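Local coordinates for protein tartronic semialdehyde reductase (Salmonella typhimurium, PDB 1YB4) that catalyses the NAD(P)H-dependent reduction of tartronate semialdehyde (2-hydroxy-3-oxopropanoate) to (R)-glycerate, at residues A[14-19]-A[36-41]; A[70-75]-A[94-99]; A[116-121]-A[150-155]; A[175-180]-A[254-259]; A[266-271]-A[283-288]. All blocks are in the same frame, centred on the assembly; numbering follows the deposited sequence.

Contact 1 of 5, residues A[14-19]-A[36-41]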
# COMPACT_ATOMS: atom_id res chain seq x y z
N MSE A 14 23.25 -1.83 -24.99
CA MSE A 14 22.53 -0.91 -25.85
C MSE A 14 23.41 0.12 -26.55
O MSE A 14 23.17 0.46 -27.70
CB MSE A 14 21.46 -0.20 -25.04
CG MSE A 14 20.58 -1.14 -24.24
SE MSE A 14 18.73 -0.77 -24.53
CE MSE A 14 18.71 1.12 -24.15
N GLY A 15 24.43 0.61 -25.84
CA GLY A 15 25.33 1.58 -26.44
C GLY A 15 25.99 1.05 -27.70
O GLY A 15 26.15 1.77 -28.67
N SER A 16 26.35 -0.23 -27.68
CA SER A 16 27.00 -0.87 -28.82
C SER A 16 26.15 -0.90 -30.09
O SER A 16 26.59 -0.43 -31.13
CB SER A 16 27.43 -2.29 -28.45
OG SER A 16 28.16 -2.88 -29.51
N PRO A 17 24.93 -1.47 -30.04
CA PRO A 17 24.16 -1.48 -31.28
C PRO A 17 23.78 -0.09 -31.74
O PRO A 17 23.47 0.12 -32.91
CB PRO A 17 22.94 -2.34 -30.92
CG PRO A 17 22.74 -2.05 -29.50
CD PRO A 17 24.16 -2.07 -28.94
N MSE A 18 23.80 0.87 -30.82
CA MSE A 18 23.46 2.25 -31.17
C MSE A 18 24.62 2.84 -31.96
O MSE A 18 24.41 3.47 -33.01
CB MSE A 18 23.17 3.07 -29.91
CG MSE A 18 21.81 2.71 -29.29
SE MSE A 18 21.53 3.28 -27.47
CE MSE A 18 20.93 5.10 -27.82
N ALA A 19 25.83 2.62 -31.45
CA ALA A 19 27.03 3.11 -32.11
C ALA A 19 27.09 2.46 -33.50
O ALA A 19 27.35 3.14 -34.51
CB ALA A 19 28.28 2.74 -31.29
N PRO A 36 35.38 -4.79 -24.27
CA PRO A 36 35.98 -4.90 -25.60
C PRO A 36 35.00 -4.41 -26.65
O PRO A 36 33.86 -4.89 -26.71
CB PRO A 36 36.25 -6.38 -25.73
CG PRO A 36 35.09 -6.99 -24.98
CD PRO A 36 35.05 -6.14 -23.74
N VAL A 37 35.43 -3.47 -27.48
CA VAL A 37 34.58 -2.95 -28.53
C VAL A 37 34.23 -4.07 -29.51
O VAL A 37 35.11 -4.76 -30.01
CB VAL A 37 35.27 -1.82 -29.31
CG1 VAL A 37 34.38 -1.36 -30.44
CG2 VAL A 37 35.59 -0.68 -28.38
N ALA A 38 32.94 -4.25 -29.76
CA ALA A 38 32.48 -5.27 -30.68
C ALA A 38 33.22 -5.06 -32.00
O ALA A 38 33.45 -3.93 -32.44
CB ALA A 38 30.98 -5.15 -30.90
N ASP A 39 33.62 -6.16 -32.64
CA ASP A 39 34.33 -6.07 -33.90
C ASP A 39 33.54 -5.28 -34.95
O ASP A 39 34.08 -4.40 -35.63
CB ASP A 39 34.61 -7.47 -34.44
CG ASP A 39 33.99 -7.69 -35.81
OD1 ASP A 39 34.59 -7.27 -36.83
OD2 ASP A 39 32.88 -8.27 -35.87
N GLU A 40 32.25 -5.60 -35.08
CA GLU A 40 31.37 -4.97 -36.06
C GLU A 40 31.54 -3.47 -36.21
O GLU A 40 31.63 -2.97 -37.34
CB GLU A 40 29.91 -5.30 -35.76
CG GLU A 40 28.96 -4.89 -36.89
CD GLU A 40 27.57 -5.47 -36.74
OE1 GLU A 40 26.71 -5.19 -37.61
OE2 GLU A 40 27.33 -6.20 -35.75
N LEU A 41 31.58 -2.73 -35.10
CA LEU A 41 31.74 -1.28 -35.21
C LEU A 41 33.20 -0.89 -35.38
O LEU A 41 33.50 0.18 -35.90
CB LEU A 41 31.13 -0.53 -34.01
CG LEU A 41 31.81 -0.53 -32.64
CD1 LEU A 41 31.22 0.58 -31.78
CD2 LEU A 41 31.63 -1.87 -31.97
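Leu41 reaches from the short helix 39-42 to Ala19 on helix 15-24, the first helix of the Rossmann-type nucleotide-binding domain. Gly15 fits the last glycine of a GxGxxG pattern, which in such folds sits where the first strand turns into this helix. The path of Leu41 can be followed outward. Its CB lies 5.1 Å from Ala19 CB, too far for close packing. CG sits between the backbone N and the carbonyl carbon (chi1 74°), a less common placing for a helical leucine; it comes little nearer, yet this torsion turns the branch toward helix 15-24, and CD1 lands on Ala19. CD1 makes the real contact, 3.7 Å from Ala19 CB. The placing of CD2, the other methyl, is doubtful in the model, and the contact rests on CD1. Ala19 suits its place because a lone methyl lets the leucine come close to the helix, and the same residue also packs on Phe8 of strand 5-8 and on Leu11. Ile20, one residue further along helix 15-24, adds to the cover over Leu41. Glu40 forms a salt bridge with Arg24 of helix 15-24, a second tie between the two helices. Ala38 occupies the N-cap position of helix 39-42, and its CB lies 3.9 Å from Ser16 OG, the hydroxyl being held out by a chi1 of -175°.

Contact 2 of 5, residues A[70-75]-A[94-99]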
# COMPACT_ATOMS: atom_id res chain seq x y z
N PRO A 70 25.66 8.13 -11.22
CA PRO A 70 27.05 8.42 -10.87
C PRO A 70 28.08 8.20 -11.98
O PRO A 70 29.03 8.98 -12.09
CB PRO A 70 27.28 7.53 -9.65
CG PRO A 70 25.94 7.57 -8.99
CD PRO A 70 25.01 7.33 -10.17
N GLN A 71 27.89 7.15 -12.78
CA GLN A 71 28.80 6.87 -13.90
C GLN A 71 28.66 7.91 -15.01
O GLN A 71 29.59 8.11 -15.81
CB GLN A 71 28.51 5.51 -14.50
CG GLN A 71 29.03 4.35 -13.70
CD GLN A 71 28.77 3.04 -14.42
OE1 GLN A 71 29.29 2.80 -15.51
NE2 GLN A 71 27.92 2.20 -13.83
N VAL A 72 27.50 8.56 -15.08
CA VAL A 72 27.31 9.61 -16.07
C VAL A 72 28.01 10.86 -15.54
O VAL A 72 28.49 11.69 -16.31
CB VAL A 72 25.81 9.93 -16.30
CG1 VAL A 72 25.64 11.36 -16.81
CG2 VAL A 72 25.24 8.99 -17.31
N GLU A 73 28.09 10.99 -14.22
CA GLU A 73 28.73 12.16 -13.62
C GLU A 73 30.24 12.09 -13.77
O GLU A 73 30.90 13.11 -14.00
CB GLU A 73 28.37 12.27 -12.14
CG GLU A 73 28.83 13.58 -11.52
CD GLU A 73 28.61 13.64 -10.02
OE1 GLU A 73 27.46 13.38 -9.57
OE2 GLU A 73 29.58 13.96 -9.30
N ASP A 74 30.79 10.89 -13.66
CA ASP A 74 32.23 10.70 -13.78
C ASP A 74 32.65 10.88 -15.23
O ASP A 74 33.71 11.44 -15.51
CB ASP A 74 32.61 9.30 -13.28
CG ASP A 74 34.11 9.15 -13.06
OD1 ASP A 74 34.55 8.01 -12.83
OD2 ASP A 74 34.83 10.17 -13.12
N VAL A 75 31.83 10.40 -16.16
CA VAL A 75 32.16 10.56 -17.57
C VAL A 75 32.22 12.05 -17.85
O VAL A 75 33.07 12.52 -18.59
CB VAL A 75 31.10 9.92 -18.49
CG1 VAL A 75 31.25 10.45 -19.91
CG2 VAL A 75 31.26 8.42 -18.48
N ASP A 94 23.26 12.84 -23.33
CA ASP A 94 23.21 11.69 -22.46
C ASP A 94 21.93 10.95 -22.76
O ASP A 94 20.83 11.52 -22.67
CB ASP A 94 23.24 12.11 -20.99
CG ASP A 94 23.30 10.93 -20.06
OD1 ASP A 94 23.86 9.88 -20.47
OD2 ASP A 94 22.80 11.05 -18.92
N MSE A 95 22.08 9.69 -23.12
CA MSE A 95 20.93 8.88 -23.45
C MSE A 95 20.67 7.81 -22.40
O MSE A 95 19.82 6.94 -22.58
CB MSE A 95 21.11 8.28 -24.84
CG MSE A 95 21.13 9.37 -25.91
SE MSE A 95 21.14 8.73 -27.73
CE MSE A 95 19.24 8.44 -27.99
N SER A 96 21.40 7.92 -21.28
CA SER A 96 21.24 7.00 -20.16
C SER A 96 19.97 7.39 -19.42
O SER A 96 19.46 8.50 -19.60
CB SER A 96 22.39 7.14 -19.16
OG SER A 96 23.67 7.11 -19.78
N SER A 97 19.45 6.48 -18.61
CA SER A 97 18.28 6.79 -17.80
C SER A 97 18.83 7.01 -16.40
O SER A 97 19.16 6.06 -15.68
CB SER A 97 17.27 5.63 -17.79
OG SER A 97 16.64 5.50 -19.04
N ILE A 98 18.96 8.27 -16.02
CA ILE A 98 19.49 8.61 -14.72
C ILE A 98 18.55 9.56 -14.00
O ILE A 98 17.42 9.79 -14.45
CB ILE A 98 20.90 9.26 -14.83
CG1 ILE A 98 20.78 10.70 -15.34
CG2 ILE A 98 21.76 8.46 -15.79
CD1 ILE A 98 22.13 11.40 -15.53
N SER A 99 19.04 10.13 -12.91
CA SER A 99 18.26 11.03 -12.09
C SER A 99 17.91 12.36 -12.72
O SER A 99 18.78 13.08 -13.19
CB SER A 99 18.98 11.28 -10.77
OG SER A 99 18.42 12.41 -10.12
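A chi1 of 155° fans the two methyls of Val72 over Asp94, Ser96 and Ile98, with CG1 on the far side of CB from the backbone N and CG2 beside that N. From the other segment Asp94 extends its carboxylate to meet them, CG being anti to N at -175°. Both methyls lie against this carboxylate, Val72 CG1 and Val72 CG2 each 3.6 Å from Asp94 OD2. CG1 is also 3.7 Å from Ile98 CD1, while CG2 reaches Ser96 OG at 3.5 Å and Ile98 CG2 at 3.8 Å. A beta-branched valine fits, since the two methyls on CB let one short side chain touch an acid, a hydroxyl and an isoleucine at once. The 94-99 loop follows strand 90-94 at its C-terminal end, where Rossmann-type domains place their ligand-binding loops. Asp94 OD1 accepts the backbone N of Ser96 at 3.2 Å, a weak but fairly straight bond (160°) that closes an Asx turn. Ser96 OG is hydrogen-bonded to Val66 O. Phe106 of helix 100-111 covers Val72 and Ile98 as well, which completes an apolar patch beside the buried carboxylate. Next along the loop, Ser97 OG is hydrogen-bonded to Lys172 NZ, the predicted active-site lysine.

Contact 3 of 5, residues A[116-121]-A[150-155]; sequences DYLDAP and PLFDIL
Phe152 carries the contact of segment 150-155 with Leu118 and Ala120 of the strand. Walking along the helix, Pro150 comes first, and since proline has no backbone N-H it cannot bond to the turn before, in keeping with the kink there. Leu151 follows, turned to His27, and its carbonyl O receives two backbone donors, Ile154 N at 2.9 Å and Leu155 N at 3.2 Å. Then comes Phe152. Its CG is anti to the carbonyl carbon (chi1 -75°), which sends the ring off the helix toward the sheet, long enough to bring CZ to the methyl of Ala120 although the two CA atoms are 9.4 Å apart. The far end of the ring does the touching, and both methyls meet it obliquely. CE2 lies 3.8 Å from Leu118 CD1, CZ is 3.7 Å from Ala120 CB, and CE1 is 4.0 Å from the same methyl. Helix 142-155 is the connecting helix of a beta-alpha-beta crossover between the parallel neighbours 134-139 and 158-163, and Phe152 is one of the large apolar groups that seat it on the mixed sheet of this Rossmann-type domain. Leu118 and Ala120, two apart on strand 115-123, present the same face; the small alanine allows the ring to come close beside the branched leucine. Val138 packs on all three. On the other face Tyr117 lies against helix 100-111, and Asp119 accepts bonds from Gly166 N and Gln169 N. Beyond Phe152, Asp153 turns outward to a salt bridge with Lys149, and Leu155 packs with Phe152 on Met95.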
# COMPACT_ATOMS: atom_id res chain seq x y z
N ASP A 116 26.40 22.57 -25.24
CA ASP A 116 24.97 22.32 -25.14
C ASP A 116 24.79 20.91 -24.57
O ASP A 116 25.66 20.05 -24.71
CB ASP A 116 24.30 22.45 -26.50
CG ASP A 116 24.21 23.89 -26.97
OD1 ASP A 116 23.70 24.73 -26.21
OD2 ASP A 116 24.64 24.17 -28.11
N TYR A 117 23.64 20.68 -23.93
CA TYR A 117 23.33 19.40 -23.30
C TYR A 117 21.91 18.97 -23.62
O TYR A 117 20.97 19.75 -23.49
CB TYR A 117 23.49 19.53 -21.78
CG TYR A 117 23.42 18.23 -21.00
CD1 TYR A 117 24.56 17.72 -20.37
CD2 TYR A 117 22.22 17.53 -20.86
CE1 TYR A 117 24.51 16.54 -19.61
CE2 TYR A 117 22.16 16.35 -20.12
CZ TYR A 117 23.31 15.87 -19.50
OH TYR A 117 23.26 14.71 -18.75
N LEU A 118 21.77 17.73 -24.04
CA LEU A 118 20.46 17.17 -24.31
C LEU A 118 20.38 15.91 -23.48
O LEU A 118 21.27 15.07 -23.57
CB LEU A 118 20.28 16.78 -25.78
CG LEU A 118 20.13 17.77 -26.93
CD1 LEU A 118 19.75 17.00 -28.19
CD2 LEU A 118 19.09 18.84 -26.60
N ASP A 119 19.36 15.78 -22.64
CA ASP A 119 19.21 14.54 -21.89
C ASP A 119 18.12 13.86 -22.69
O ASP A 119 17.01 14.37 -22.81
CB ASP A 119 18.79 14.77 -20.43
CG ASP A 119 17.59 15.69 -20.29
OD1 ASP A 119 17.72 16.91 -20.52
OD2 ASP A 119 16.50 15.20 -19.92
N ALA A 120 18.46 12.73 -23.29
CA ALA A 120 17.49 12.02 -24.09
C ALA A 120 17.41 10.53 -23.73
O ALA A 120 17.85 9.67 -24.51
CB ALA A 120 17.81 12.20 -25.57
N PRO A 121 16.87 10.22 -22.54
CA PRO A 121 16.75 8.83 -22.13
C PRO A 121 16.01 8.06 -23.22
O PRO A 121 15.26 8.66 -24.00
CB PRO A 121 15.95 8.91 -20.83
CG PRO A 121 15.24 10.26 -20.91
CD PRO A 121 16.30 11.13 -21.52
N PRO A 150 18.76 14.53 -36.77
CA PRO A 150 19.06 13.57 -37.85
C PRO A 150 19.71 12.28 -37.32
O PRO A 150 19.55 11.19 -37.91
CB PRO A 150 20.00 14.35 -38.76
CG PRO A 150 19.53 15.75 -38.58
CD PRO A 150 19.31 15.85 -37.09
N LEU A 151 20.45 12.41 -36.22
CA LEU A 151 21.11 11.26 -35.61
C LEU A 151 20.07 10.48 -34.82
O LEU A 151 20.03 9.25 -34.88
CB LEU A 151 22.23 11.73 -34.69
CG LEU A 151 23.19 12.74 -35.33
CD1 LEU A 151 24.30 13.04 -34.34
CD2 LEU A 151 23.75 12.19 -36.63
N PHE A 152 19.24 11.18 -34.06
CA PHE A 152 18.20 10.48 -33.31
C PHE A 152 17.37 9.65 -34.30
O PHE A 152 16.96 8.53 -33.99
CB PHE A 152 17.28 11.46 -32.58
CG PHE A 152 17.89 12.09 -31.35
CD1 PHE A 152 18.71 11.36 -30.50
CD2 PHE A 152 17.59 13.41 -31.01
CE1 PHE A 152 19.23 11.92 -29.32
CE2 PHE A 152 18.10 13.98 -29.83
CZ PHE A 152 18.92 13.24 -28.99
N ASP A 153 17.14 10.22 -35.49
CA ASP A 153 16.33 9.57 -36.53
C ASP A 153 16.89 8.22 -36.92
O ASP A 153 16.16 7.34 -37.35
CB ASP A 153 16.24 10.44 -37.79
CG ASP A 153 15.14 11.48 -37.71
OD1 ASP A 153 15.15 12.43 -38.52
OD2 ASP A 153 14.26 11.35 -36.84
N ILE A 154 18.21 8.07 -36.80
CA ILE A 154 18.86 6.81 -37.13
C ILE A 154 18.70 5.85 -35.96
O ILE A 154 18.57 4.65 -36.16
CB ILE A 154 20.36 7.01 -37.36
CG1 ILE A 154 20.57 7.99 -38.51
CG2 ILE A 154 21.02 5.69 -37.67
CD1 ILE A 154 22.00 8.42 -38.65
N LEU A 155 18.69 6.39 -34.74
CA LEU A 155 18.59 5.58 -33.54
C LEU A 155 17.19 5.10 -33.13
O LEU A 155 17.06 4.11 -32.43
CB LEU A 155 19.22 6.33 -32.37
CG LEU A 155 20.69 6.74 -32.53
CD1 LEU A 155 21.13 7.60 -31.35
CD2 LEU A 155 21.55 5.50 -32.64

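Contact 4 of 5, residues A[175-180]-A[254-259]; sequences NQIIVA and LNLPNT
The all-helical C-terminal domain, which at this point also meets two other subunits, brings Ile177 of the long helix 167-195 against Leu256 and Thr259 at the start of helix 257-271. Ile177 uses its two branches separately. CG2 presses on Thr259 OG1 at 3.3 Å, whereas CD1, at the tip of an extended chain (chi2 173°), lies 4.1 Å from Leu256 CD1. Both partners cross the isoleucine at about a right angle, so the side chains meet at points, methyl on methyl at Leu256 and methyl on hydroxyl oxygen at Thr259. Leu256 stands at the N-cap position and turns its branched tip inward, which suits a buried place that needs apolar volume. Thr259 has a double task. Its hydroxyl lies against the methyl of Ile177, but its polar partner is Glu188 OE1 of the second subunit, and the other oxygen of that carboxylate accepts Asn258 N. A glutamate facing the N-terminal turn of a helix would probably be favoured in its charged form. Helix 235-251 closes the group, Ala245 packing on Ile177 and Ala249 on Leu256, while Leu181 of helix 167-195 lies on Thr259.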
# COMPACT_ATOMS: atom_id res chain seq x y z
N ASN A 175 7.17 7.32 -17.72
CA ASN A 175 6.85 6.19 -18.58
C ASN A 175 6.95 4.89 -17.77
O ASN A 175 6.01 4.08 -17.74
CB ASN A 175 7.83 6.15 -19.77
CG ASN A 175 7.46 5.10 -20.83
OD1 ASN A 175 7.81 3.92 -20.73
ND2 ASN A 175 6.72 5.54 -21.86
N GLN A 176 8.07 4.71 -17.08
CA GLN A 176 8.29 3.50 -16.29
C GLN A 176 7.33 3.30 -15.13
O GLN A 176 7.02 2.17 -14.78
CB GLN A 176 9.74 3.46 -15.81
CG GLN A 176 10.72 3.39 -16.97
CD GLN A 176 10.35 2.31 -17.97
OE1 GLN A 176 9.70 2.57 -18.99
NE2 GLN A 176 10.75 1.09 -17.68
N ILE A 177 6.83 4.39 -14.56
CA ILE A 177 5.86 4.27 -13.47
C ILE A 177 4.55 3.68 -14.02
O ILE A 177 4.01 2.73 -13.46
CB ILE A 177 5.52 5.64 -12.83
CG1 ILE A 177 6.67 6.12 -11.95
CG2 ILE A 177 4.27 5.52 -12.00
CD1 ILE A 177 6.47 7.52 -11.42
N ILE A 178 4.05 4.25 -15.11
CA ILE A 178 2.81 3.80 -15.70
C ILE A 178 2.92 2.40 -16.25
O ILE A 178 1.98 1.62 -16.13
CB ILE A 178 2.35 4.77 -16.81
CG1 ILE A 178 1.78 6.04 -16.15
CG2 ILE A 178 1.35 4.09 -17.74
CD1 ILE A 178 1.20 7.06 -17.10
N VAL A 179 4.05 2.04 -16.85
CA VAL A 179 4.16 0.69 -17.38
C VAL A 179 4.07 -0.29 -16.23
O VAL A 179 3.41 -1.33 -16.35
CB VAL A 179 5.49 0.48 -18.13
CG1 VAL A 179 5.58 -0.95 -18.67
CG2 VAL A 179 5.58 1.49 -19.26
N ALA A 180 4.70 0.05 -15.11
CA ALA A 180 4.68 -0.81 -13.93
C ALA A 180 3.27 -0.88 -13.32
O ALA A 180 2.72 -1.97 -13.11
CB ALA A 180 5.67 -0.29 -12.89
N LEU A 254 7.24 13.34 -2.95
CA LEU A 254 6.00 12.86 -3.59
C LEU A 254 5.59 11.54 -2.95
O LEU A 254 6.45 10.70 -2.68
CB LEU A 254 6.19 12.61 -5.09
CG LEU A 254 6.38 13.79 -6.03
CD1 LEU A 254 7.03 13.32 -7.33
CD2 LEU A 254 5.05 14.44 -6.30
N ASN A 255 4.30 11.36 -2.70
CA ASN A 255 3.78 10.12 -2.13
C ASN A 255 3.31 9.28 -3.31
O ASN A 255 2.22 9.52 -3.84
CB ASN A 255 2.58 10.42 -1.21
CG ASN A 255 2.07 9.17 -0.47
OD1 ASN A 255 2.10 8.05 -0.98
ND2 ASN A 255 1.56 9.38 0.74
N LEU A 256 4.13 8.33 -3.75
CA LEU A 256 3.76 7.45 -4.87
C LEU A 256 3.49 6.11 -4.24
O LEU A 256 4.35 5.21 -4.23
CB LEU A 256 4.90 7.34 -5.88
CG LEU A 256 5.37 8.66 -6.49
CD1 LEU A 256 6.53 8.41 -7.46
CD2 LEU A 256 4.20 9.34 -7.22
N PRO A 257 2.27 5.93 -3.72
CA PRO A 257 1.92 4.68 -3.07
C PRO A 257 1.93 3.44 -3.94
O PRO A 257 2.54 2.44 -3.57
CB PRO A 257 0.56 4.98 -2.45
CG PRO A 257 -0.03 5.96 -3.43
CD PRO A 257 1.12 6.85 -3.77
N ASN A 258 1.28 3.46 -5.09
CA ASN A 258 1.30 2.25 -5.90
C ASN A 258 2.65 1.97 -6.56
O ASN A 258 3.00 0.82 -6.82
CB ASN A 258 0.13 2.24 -6.90
CG ASN A 258 -1.22 1.99 -6.21
OD1 ASN A 258 -1.27 1.58 -5.04
ND2 ASN A 258 -2.31 2.22 -6.93
N THR A 259 3.44 3.00 -6.82
CA THR A 259 4.76 2.75 -7.39
C THR A 259 5.57 2.09 -6.26
O THR A 259 6.28 1.12 -6.48
CB THR A 259 5.44 4.08 -7.83
OG1 THR A 259 4.63 4.74 -8.81
CG2 THR A 259 6.82 3.82 -8.43

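Contact 5 of 5, residues A[266-271]-A[283-288]; sequences FNTCAA and VQALEL
This is a near-perpendicular helix-helix crossing in the helical C-terminal domain, where Thr268 and Cys269 of helix 257-271 meet Ala285 and Leu288 of helix 283-290. The two are consecutive helices joined by a loop, and the axes of their short segments run at 85° to each other with a closest approach of 8.6 Å. Small side chains make the approach possible: the CA atoms of Cys269 and Ala285 are 5.8 Å apart. At that point Ala285 CB faces Cys269 SG at 3.9 Å, the sulfur being beside the backbone N (chi1 -64°), where it lies against the methyl. The second touch is made by the methyl branch of Thr268. Thr268 CG2 lies 3.8 Å from Leu288 CD2 and 4.2 Å from Ala285 CB, so a single methyl sits against both partners of the crossing helix. Leu288, one turn on from Ala285, reaches over because its CG is anti to the backbone N (chi1 -179°), which carries its CD2 to the methyl of Thr268. Threonine suits the place since its two branches divide the work: the methyl packs, and the hydroxyl serves the assembly. Leu288 packs on Leu288 of the fourth subunit, so the crossing lies close to that interface. Elsewhere on helix 283-290, Glu287 forms salt bridges with Arg227 and Lys293. Thr268 OG1 is gripped from two other chains, donating to Met289 O of the fourth subunit and accepting from Asn255 ND2 of the third.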
# COMPACT_ATOMS: atom_id res chain seq x y z
N PHE A 266 7.87 -6.48 -7.09
CA PHE A 266 8.99 -6.93 -7.91
C PHE A 266 9.99 -7.65 -7.02
O PHE A 266 10.71 -8.53 -7.47
CB PHE A 266 9.70 -5.76 -8.61
CG PHE A 266 9.04 -5.31 -9.89
CD1 PHE A 266 8.36 -6.21 -10.69
CD2 PHE A 266 9.11 -3.97 -10.30
CE1 PHE A 266 7.77 -5.81 -11.87
CE2 PHE A 266 8.52 -3.55 -11.49
CZ PHE A 266 7.85 -4.47 -12.27
N ASN A 267 10.03 -7.27 -5.75
CA ASN A 267 10.93 -7.89 -4.79
C ASN A 267 10.46 -9.32 -4.57
O ASN A 267 11.27 -10.22 -4.36
CB ASN A 267 10.95 -7.14 -3.46
CG ASN A 267 11.82 -5.90 -3.49
OD1 ASN A 267 12.67 -5.75 -4.36
ND2 ASN A 267 11.62 -4.99 -2.53
N THR A 268 9.14 -9.52 -4.62
CA THR A 268 8.59 -10.85 -4.45
C THR A 268 8.94 -11.68 -5.69
O THR A 268 9.25 -12.86 -5.58
CB THR A 268 7.04 -10.78 -4.21
OG1 THR A 268 6.81 -10.26 -2.89
CG2 THR A 268 6.39 -12.16 -4.30
N CYS A 269 8.92 -11.07 -6.87
CA CYS A 269 9.29 -11.80 -8.08
C CYS A 269 10.76 -12.24 -7.98
O CYS A 269 11.08 -13.44 -8.11
CB CYS A 269 9.09 -10.94 -9.33
SG CYS A 269 7.35 -10.45 -9.69
N ALA A 270 11.66 -11.29 -7.73
CA ALA A 270 13.09 -11.61 -7.61
C ALA A 270 13.27 -12.71 -6.58
O ALA A 270 14.07 -13.60 -6.77
CB ALA A 270 13.88 -10.38 -7.20
N ALA A 271 12.50 -12.65 -5.51
CA ALA A 271 12.58 -13.64 -4.46
C ALA A 271 12.14 -15.01 -4.94
O ALA A 271 12.44 -16.02 -4.31
CB ALA A 271 11.72 -13.23 -3.28
N VAL A 283 2.71 -10.74 -12.89
CA VAL A 283 1.52 -11.49 -12.54
C VAL A 283 1.77 -12.63 -11.58
O VAL A 283 0.91 -12.98 -10.77
CB VAL A 283 0.82 -12.04 -13.82
CG1 VAL A 283 1.74 -12.99 -14.56
CG2 VAL A 283 -0.51 -12.71 -13.47
N GLN A 284 2.96 -13.20 -11.65
CA GLN A 284 3.29 -14.31 -10.76
C GLN A 284 3.25 -13.91 -9.29
O GLN A 284 2.94 -14.73 -8.43
CB GLN A 284 4.67 -14.87 -11.12
CG GLN A 284 4.73 -15.46 -12.52
CD GLN A 284 6.00 -16.26 -12.77
OE1 GLN A 284 7.10 -15.71 -12.81
NE2 GLN A 284 5.84 -17.57 -12.91
N ALA A 285 3.56 -12.65 -9.00
CA ALA A 285 3.55 -12.18 -7.62
C ALA A 285 2.16 -12.25 -7.05
O ALA A 285 1.98 -12.69 -5.91
CB ALA A 285 4.09 -10.78 -7.53
N LEU A 286 1.17 -11.82 -7.82
CA LEU A 286 -0.19 -11.88 -7.33
C LEU A 286 -0.74 -13.30 -7.34
O LEU A 286 -1.60 -13.66 -6.53
CB LEU A 286 -1.09 -10.93 -8.12
CG LEU A 286 -0.64 -9.51 -7.78
CD1 LEU A 286 0.44 -9.08 -8.73
CD2 LEU A 286 -1.79 -8.59 -7.87
N GLU A 287 -0.25 -14.13 -8.26
CA GLU A 287 -0.70 -15.52 -8.30
C GLU A 287 -0.23 -16.16 -7.00
O GLU A 287 -0.97 -16.88 -6.35
CB GLU A 287 -0.11 -16.26 -9.51
CG GLU A 287 -0.69 -15.80 -10.84
CD GLU A 287 0.01 -16.43 -12.03
OE1 GLU A 287 1.25 -16.55 -11.97
OE2 GLU A 287 -0.66 -16.79 -13.01
N LEU A 288 1.01 -15.86 -6.60
CA LEU A 288 1.58 -16.41 -5.37
C LEU A 288 0.76 -15.97 -4.15
O LEU A 288 0.43 -16.78 -3.27
CB LEU A 288 3.03 -15.93 -5.22
CG LEU A 288 3.82 -16.41 -4.00
CD1 LEU A 288 3.93 -17.91 -4.04
CD2 LEU A 288 5.22 -15.80 -4.01

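Overall arrangement
Contacts 1, 2 and 3 follow one another along the chain inside the N-terminal Rossmann-type domain, their centres 15 to 19 Å apart. They touch: two selenomethionines meet, Met18 CE to Met95 SE 3.6 Å, and strands 90-94 and 115-123 run side by side, Asp94 N 3.0 Å from Leu118 O. Contacts 4 and 5 come later, in the helical C-terminal domain, 17 Å apart between centres, both using helix 257-271; each touches the third subunit. The two sets do not touch; the closest approach is about 7 Å, between nearest atoms of contacts 2 and 4. The predicted active-site Lys172, on helix 167-195, lies near contacts 2, 3 and 4, consistent with an active site between domains.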